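Local coordinates for protein CaaX farnesyltransferase alpha subunit Ram2 (Aspergillus fumigatus, PDB 4L9P) that forms the alpha subunit of a heterodimeric enzyme that probably attaches farnesyl, and perhaps geranylgeranyl, groups to CAAX proteins, at residues 149-154 against 165-170; 157-162 against 194-199. The protein carries 1 engineered substitution. All blocks are in the same frame, centred on the assembly; numbering follows the deposited sequence.

Contacts 1 and 2 share helix 161-174, and their centres lie about 11 Å apart. Contact 1 pairs residues 165-170 of that helix with helix 146-156, forming the antiparallel hairpin of one prenyltransferase alpha-subunit repeat (143-174). Contact 2 joins the turn leading into the same helix to the start of helix 197-208, in the following repeat range (179-207). The two touch where Phe154 CE1 packs 4.1 Å from the engineered Ser160 O. Their relation to the isoprenoid analogue FII differs: the side chain of Phe154 in contact 1 stays about 11 Å from it, whereas Tyr161 CG in contact 2 comes within 3.6 Å of FII C30.

Contact 1: 149-154 against 165-170; sequences FLMEMF and TYRHWL
Leu150 is the centre of the apolar packing, and its two methyls divide the work. CD2 reaches Tyr166 CD2 at 3.9 Å, the two side chains crossing at about a right angle. CD1 lies 3.7 Å from Arg167 CG and 4.0 Å from Leu170 CD2; it also sits over one guanidinium face. The second kind of contact gathers round the head of Arg167. With CG anti to the backbone N (chi1 -163°) and the chain extended to NE, Arg167 spans the gap between 149-154 and 165-170, whose axes are 11.7 Å apart at closest approach. Its NH1 lies 3.6 Å from Met151 SD and 4.1 Å from Phe154 CE2. Both partners stand at the guanidinium edge, and the Phe154 ring is 5° from coplanar with that group, an edge-to-edge meeting that excludes a face-on cation-pi stack. The polar ends are satisfied elsewhere: Arg167 NH2 forms salt bridges with Asp185 and Glu182, and Tyr166 OH bonds to Glu146. The two segments run antiparallel, at 159°, joined by van der Waals packing, while the buried arginine carries its charge through this apolar layer to acids at helix 180-192, which probably offset the cost of burying it.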
loop_
_atom_site.group_PDB
_atom_site.type_symbol
_atom_site.label_atom_id
_atom_site.label_comp_id
_atom_site.label_asym_id
_atom_site.label_seq_id
_atom_site.Cartn_x
_atom_site.Cartn_y
_atom_site.Cartn_z
ATOM N N PHE A 149 -16.825 11.109 -18.777
ATOM C CA PHE A 149 -16.336 11.790 -17.592
ATOM C C PHE A 149 -15.059 11.101 -17.094
ATOM O O PHE A 149 -14.077 11.787 -16.677
ATOM C CB PHE A 149 -17.362 11.821 -16.434
ATOM C CG PHE A 149 -16.837 12.626 -15.290
ATOM C CD1 PHE A 149 -16.671 13.996 -15.459
ATOM C CD2 PHE A 149 -16.421 12.027 -14.123
ATOM C CE1 PHE A 149 -16.054 14.760 -14.476
ATOM C CE2 PHE A 149 -15.858 12.802 -13.072
ATOM C CZ PHE A 149 -15.646 14.154 -13.276
ATOM N N LEU A 150 -15.029 9.762 -17.064
ATOM C CA LEU A 150 -13.823 9.091 -16.590
ATOM C C LEU A 150 -12.659 9.473 -17.530
ATOM O O LEU A 150 -11.519 9.678 -17.032
ATOM C CB LEU A 150 -14.003 7.576 -16.595
ATOM C CG LEU A 150 -15.175 7.160 -15.694
ATOM C CD1 LEU A 150 -15.202 5.631 -15.663
ATOM C CD2 LEU A 150 -15.105 7.761 -14.290
ATOM N N MET A 151 -12.882 9.615 -18.837
ATOM C CA MET A 151 -11.803 10.053 -19.714
ATOM C C MET A 151 -11.387 11.499 -19.498
ATOM O O MET A 151 -10.206 11.808 -19.725
ATOM C CB MET A 151 -12.187 9.838 -21.173
ATOM C CG MET A 151 -12.335 8.330 -21.509
ATOM S SD MET A 151 -10.840 7.367 -21.212
ATOM C CE MET A 151 -9.990 7.625 -22.773
ATOM N N GLU A 152 -12.282 12.373 -19.014
ATOM C CA GLU A 152 -11.886 13.713 -18.584
ATOM C C GLU A 152 -10.880 13.617 -17.443
ATOM O O GLU A 152 -9.902 14.392 -17.364
ATOM C CB GLU A 152 -13.103 14.496 -18.075
ATOM C CG GLU A 152 -12.895 15.998 -18.096
ATOM C CD GLU A 152 -14.201 16.833 -17.973
ATOM O OE1 GLU A 152 -14.116 18.060 -17.850
ATOM O OE2 GLU A 152 -15.301 16.266 -17.962
ATOM N N MET A 153 -11.114 12.668 -16.529
ATOM C CA MET A 153 -10.175 12.506 -15.395
ATOM C C MET A 153 -8.857 11.957 -15.908
ATOM O O MET A 153 -7.781 12.440 -15.473
ATOM C CB MET A 153 -10.761 11.533 -14.354
ATOM C CG MET A 153 -12.038 12.024 -13.676
ATOM S SD MET A 153 -11.811 13.550 -12.691
ATOM C CE MET A 153 -10.502 13.061 -11.536
ATOM N N PHE A 154 -8.912 10.933 -16.756
ATOM C CA PHE A 154 -7.653 10.336 -17.215
ATOM C C PHE A 154 -6.837 11.248 -18.116
ATOM O O PHE A 154 -5.626 11.058 -18.237
ATOM C CB PHE A 154 -7.934 8.980 -17.935
ATOM C CG PHE A 154 -8.446 7.913 -17.034
ATOM C CD1 PHE A 154 -7.849 7.679 -15.812
ATOM C CD2 PHE A 154 -9.493 7.099 -17.461
ATOM C CE1 PHE A 154 -8.328 6.635 -14.980
ATOM C CE2 PHE A 154 -9.951 6.077 -16.675
ATOM C CZ PHE A 154 -9.393 5.839 -15.412
ATOM N N THR A 165 -9.897 2.204 -10.153
ATOM C CA THR A 165 -10.642 1.319 -9.274
ATOM C C THR A 165 -12.138 1.503 -9.491
ATOM O O THR A 165 -12.887 0.506 -9.611
ATOM C CB THR A 165 -10.253 1.585 -7.803
ATOM O OG1 THR A 165 -8.872 1.173 -7.647
ATOM C CG2 THR A 165 -11.150 0.775 -6.865
ATOM N N TYR A 166 -12.570 2.769 -9.587
ATOM C CA TYR A 166 -14.015 2.991 -9.866
ATOM C C TYR A 166 -14.371 2.383 -11.212
ATOM O O TYR A 166 -15.451 1.734 -11.342
ATOM C CB TYR A 166 -14.277 4.466 -9.839
ATOM C CG TYR A 166 -15.739 4.768 -10.300
ATOM C CD1 TYR A 166 -16.837 4.616 -9.413
ATOM C CD2 TYR A 166 -15.982 5.085 -11.635
ATOM C CE1 TYR A 166 -18.135 4.844 -9.872
ATOM C CE2 TYR A 166 -17.283 5.290 -12.092
ATOM C CZ TYR A 166 -18.328 5.162 -11.177
ATOM O OH TYR A 166 -19.631 5.408 -11.575
ATOM N N ARG A 167 -13.540 2.541 -12.230
ATOM C CA ARG A 167 -13.920 2.017 -13.543
ATOM C C ARG A 167 -13.976 0.481 -13.524
ATOM O O ARG A 167 -14.827 -0.100 -14.216
ATOM C CB ARG A 167 -12.973 2.550 -14.645
ATOM C CG ARG A 167 -13.605 2.361 -16.069
ATOM C CD ARG A 167 -12.833 3.082 -17.154
ATOM N NE ARG A 167 -13.602 2.976 -18.387
ATOM C CZ ARG A 167 -13.559 3.830 -19.397
ATOM N NH1 ARG A 167 -12.723 4.863 -19.371
ATOM N NH2 ARG A 167 -14.419 3.644 -20.422
ATOM N N HIS A 168 -13.135 -0.197 -12.717
ATOM C CA HIS A 168 -13.266 -1.661 -12.619
ATOM C C HIS A 168 -14.633 -1.985 -11.996
ATOM O O HIS A 168 -15.332 -2.893 -12.509
ATOM C CB HIS A 168 -12.192 -2.186 -11.628
ATOM C CG HIS A 168 -12.413 -3.602 -11.225
ATOM N ND1 HIS A 168 -11.879 -4.646 -11.951
ATOM C CD2 HIS A 168 -13.195 -4.166 -10.256
ATOM C CE1 HIS A 168 -12.296 -5.802 -11.435
ATOM N NE2 HIS A 168 -13.095 -5.546 -10.408
ATOM N N TRP A 169 -15.033 -1.272 -10.942
ATOM C CA TRP A 169 -16.336 -1.521 -10.325
ATOM C C TRP A 169 -17.445 -1.276 -11.370
ATOM O O TRP A 169 -18.429 -2.059 -11.431
ATOM C CB TRP A 169 -16.516 -0.588 -9.092
ATOM C CG TRP A 169 -17.910 -0.680 -8.575
ATOM C CD1 TRP A 169 -18.440 -1.618 -7.702
ATOM C CD2 TRP A 169 -19.001 0.102 -9.020
ATOM N NE1 TRP A 169 -19.778 -1.430 -7.560
ATOM C CE2 TRP A 169 -20.170 -0.389 -8.362
ATOM C CE3 TRP A 169 -19.105 1.188 -9.891
ATOM C CZ2 TRP A 169 -21.441 0.172 -8.581
ATOM C CZ3 TRP A 169 -20.398 1.713 -10.128
ATOM C CH2 TRP A 169 -21.523 1.197 -9.465
ATOM N N LEU A 170 -17.333 -0.202 -12.155
ATOM C CA LEU A 170 -18.375 0.148 -13.128
ATOM C C LEU A 170 -18.504 -0.964 -14.142
ATOM O O LEU A 170 -19.672 -1.333 -14.532
ATOM C CB LEU A 170 -17.971 1.459 -13.783
ATOM C CG LEU A 170 -18.995 2.022 -14.776
ATOM C CD1 LEU A 170 -20.146 2.689 -14.005
ATOM C CD2 LEU A 170 -18.278 3.038 -15.674
#

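Contact 2: 157-162 against 194-199; sequences DAKSYH and VRNNSA. Engineered in segment 157-162: Ser160 (natural residue Asn). With FII ([(3,7,11-trimethyl-dodeca-2,6,10-trienyloxycarbamoyl)-methyl]-phosphonic acid), chain Q.
Asn196 ND2 donates to Ala158 O over 3.0 Å, at an N-H...O angle of 158°. The oxygen lies near the amide plane of Asn196, yet the donor stands 61° above the carbonyl plane of Ala158. Trp164 NE1 is a second donor to this oxygen. The side chains of Lys159 and Asn196 run antiparallel alongside one another, bringing Lys159 CG within 3.6 Å of Asn196 OD1. Beyond CG the lysine chain is extended, carrying NZ to a water at 2.9 Å that also accepts from Asn197 N; Thr90 of the beta subunit is a second partner of NZ. Ser198 OG packs against Lys159 CA and bonds to Glu309 of the beta subunit.

Further out, each side has its own cap or turn. Asn196 OD1 accepts from Ala199 N at 3.2 Å, and weakly from Ser198 N, so one amide both caps helix 197-208 and reaches across. Asp157 OD1 takes Lys159 N at 2.9 Å, an Asx turn within the type I turn 157-160, which ends at the engineered Ser160, the N-cap of helix 161-174. That helix begins with Tyr161, one ring face of which lies against FII C30, and His162, whose CE1 is 3.7 Å from FII C35. Both helix starts face the beta subunit; of the two, only 161-174 meets the isoprenoid analogue. This asparagine link between N-termini in successive repeats fits the TPR-like fold of prenyltransferase alpha subunits.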
loop_
_atom_site.group_PDB
_atom_site.type_symbol
_atom_site.label_atom_id
_atom_site.label_comp_id
_atom_site.label_asym_id
_atom_site.label_seq_id
_atom_site.Cartn_x
_atom_site.Cartn_y
_atom_site.Cartn_z
ATOM N N ASP A 157 -4.818 12.853 -15.308
ATOM C CA ASP A 157 -3.833 11.918 -14.697
ATOM C C ASP A 157 -4.232 10.556 -15.196
ATOM O O ASP A 157 -5.201 9.937 -14.662
ATOM C CB ASP A 157 -3.748 11.992 -13.175
ATOM C CG ASP A 157 -2.706 11.026 -12.646
ATOM O OD1 ASP A 157 -2.194 10.125 -13.385
ATOM O OD2 ASP A 157 -2.382 11.139 -11.456
ATOM N N ALA A 158 -3.493 10.051 -16.193
ATOM C CA ALA A 158 -3.885 8.791 -16.837
ATOM C C ALA A 158 -3.704 7.573 -15.956
ATOM O O ALA A 158 -4.135 6.485 -16.321
ATOM C CB ALA A 158 -3.103 8.565 -18.139
ATOM N N LYS A 159 -3.052 7.726 -14.797
ATOM C CA LYS A 159 -2.768 6.604 -13.913
ATOM C C LYS A 159 -3.473 6.744 -12.577
ATOM O O LYS A 159 -3.152 6.049 -11.633
ATOM C CB LYS A 159 -1.232 6.486 -13.726
ATOM C CG LYS A 159 -0.504 6.288 -15.083
ATOM C CD LYS A 159 0.999 6.112 -14.872
ATOM C CE LYS A 159 1.649 5.913 -16.226
ATOM N NZ LYS A 159 3.158 5.575 -15.991
ATOM N N SER A 160 -4.522 7.581 -12.503
ATOM C CA SER A 160 -5.212 7.835 -11.252
ATOM C C SER A 160 -5.818 6.580 -10.673
ATOM O O SER A 160 -6.779 6.015 -11.209
ATOM C CB SER A 160 -6.343 8.791 -11.522
ATOM O OG SER A 160 -7.112 8.801 -10.353
ATOM N N TYR A 161 -5.266 6.107 -9.574
ATOM C CA TYR A 161 -5.622 4.775 -9.079
ATOM C C TYR A 161 -7.073 4.725 -8.672
ATOM O O TYR A 161 -7.746 3.676 -8.911
ATOM C CB TYR A 161 -4.708 4.440 -7.840
ATOM C CG TYR A 161 -4.675 2.979 -7.489
ATOM C CD1 TYR A 161 -5.680 2.409 -6.711
ATOM C CD2 TYR A 161 -3.638 2.140 -7.957
ATOM C CE1 TYR A 161 -5.652 1.048 -6.358
ATOM C CE2 TYR A 161 -3.609 0.802 -7.616
ATOM C CZ TYR A 161 -4.648 0.263 -6.836
ATOM O OH TYR A 161 -4.636 -1.072 -6.474
ATOM N N HIS A 162 -7.596 5.771 -8.034
ATOM C CA HIS A 162 -8.977 5.676 -7.550
ATOM C C HIS A 162 -9.964 5.710 -8.703
ATOM O O HIS A 162 -11.033 5.098 -8.597
ATOM C CB HIS A 162 -9.240 6.873 -6.638
ATOM C CG HIS A 162 -8.362 6.876 -5.429
ATOM N ND1 HIS A 162 -7.458 7.889 -5.146
ATOM C CD2 HIS A 162 -8.081 5.880 -4.570
ATOM C CE1 HIS A 162 -6.761 7.561 -4.064
ATOM N NE2 HIS A 162 -7.167 6.367 -3.662
ATOM N N VAL A 194 2.080 4.050 -24.214
ATOM C CA VAL A 194 2.076 2.593 -24.204
ATOM C C VAL A 194 2.614 2.026 -22.874
ATOM O O VAL A 194 2.409 0.833 -22.583
ATOM C CB VAL A 194 2.862 2.052 -25.445
ATOM C CG1 VAL A 194 4.394 2.387 -25.337
ATOM C CG2 VAL A 194 2.593 0.560 -25.654
ATOM N N ARG A 195 3.237 2.882 -22.081
ATOM C CA ARG A 195 3.750 2.453 -20.762
ATOM C C ARG A 195 2.773 2.635 -19.624
ATOM O O ARG A 195 3.135 2.521 -18.450
ATOM C CB ARG A 195 5.061 3.194 -20.439
ATOM C CG ARG A 195 6.122 2.798 -21.482
ATOM C CD ARG A 195 7.082 3.880 -21.638
ATOM N NE ARG A 195 8.214 3.551 -22.534
ATOM C CZ ARG A 195 8.586 4.334 -23.540
ATOM N NH1 ARG A 195 7.906 5.431 -23.832
ATOM N NH2 ARG A 195 9.678 4.025 -24.233
ATOM N N ASN A 196 1.500 2.953 -19.962
ATOM C CA ASN A 196 0.497 3.139 -18.901
ATOM C C ASN A 196 0.017 1.814 -18.346
ATOM O O ASN A 196 -0.860 1.174 -18.889
ATOM C CB ASN A 196 -0.680 3.973 -19.410
ATOM C CG ASN A 196 -1.667 4.287 -18.329
ATOM O OD1 ASN A 196 -1.670 3.649 -17.278
ATOM N ND2 ASN A 196 -2.544 5.242 -18.582
ATOM N N ASN A 197 0.671 1.402 -17.240
ATOM C CA ASN A 197 0.357 0.105 -16.687
ATOM C C ASN A 197 -1.052 0.022 -16.179
ATOM O O ASN A 197 -1.613 -1.086 -16.152
ATOM C CB ASN A 197 1.321 -0.224 -15.513
ATOM C CG ASN A 197 1.271 -1.679 -15.168
ATOM O OD1 ASN A 197 1.736 -2.534 -15.978
ATOM N ND2 ASN A 197 0.743 -2.013 -13.968
ATOM N N SER A 198 -1.650 1.156 -15.774
ATOM C CA SER A 198 -3.055 1.094 -15.282
ATOM C C SER A 198 -3.985 0.675 -16.416
ATOM O O SER A 198 -4.959 -0.090 -16.237
ATOM C CB SER A 198 -3.506 2.480 -14.799
ATOM O OG SER A 198 -2.610 2.894 -13.749
ATOM N N ALA A 199 -3.678 1.140 -17.632
ATOM C CA ALA A 199 -4.505 0.754 -18.788
ATOM C C ALA A 199 -4.317 -0.741 -19.147
ATOM O O ALA A 199 -5.285 -1.432 -19.504
ATOM C CB ALA A 199 -4.201 1.685 -19.960
HETATM C C1 FII Q . -1.986 1.064 6.429
HETATM C C2 FII Q . -2.284 1.960 5.257
HETATM C C6 FII Q . -3.365 2.936 5.463
HETATM C C10 FII Q . -1.787 1.551 3.932
HETATM C C11 FII Q . -2.088 2.309 2.639
HETATM C C12 FII Q . -0.844 3.189 2.320
HETATM C C15 FII Q . -0.690 3.690 0.887
HETATM C C18 FII Q . 0.508 4.558 0.523
HETATM C C22 FII Q . -1.938 3.674 0.063
HETATM C C23 FII Q . -1.705 3.808 -1.434
HETATM C C24 FII Q . -2.968 4.044 -2.171
HETATM C C27 FII Q . -2.689 4.610 -3.527
HETATM C C30 FII Q . -2.500 3.578 -4.626
HETATM C C34 FII Q . -3.271 5.950 -3.771
HETATM C C35 FII Q . -3.343 6.569 -5.152
HETATM O O36 FII Q . -2.508 7.708 -5.242
HETATM N N42 FII Q . -1.191 7.509 -4.924
HETATM C C43 FII Q . -0.379 7.389 -6.061
HETATM O O44 FII Q . -0.786 7.404 -7.232
HETATM C C45 FII Q . 1.098 7.255 -5.720
HETATM P P46 FII Q . 2.060 6.194 -6.919
HETATM O O49 FII Q . 1.250 4.968 -7.118
HETATM O O50 FII Q . 2.323 7.008 -8.148
HETATM O O51 FII Q . 3.357 5.924 -6.127
HETATM O O HOH W 1 2.330 2.930 -15.152
#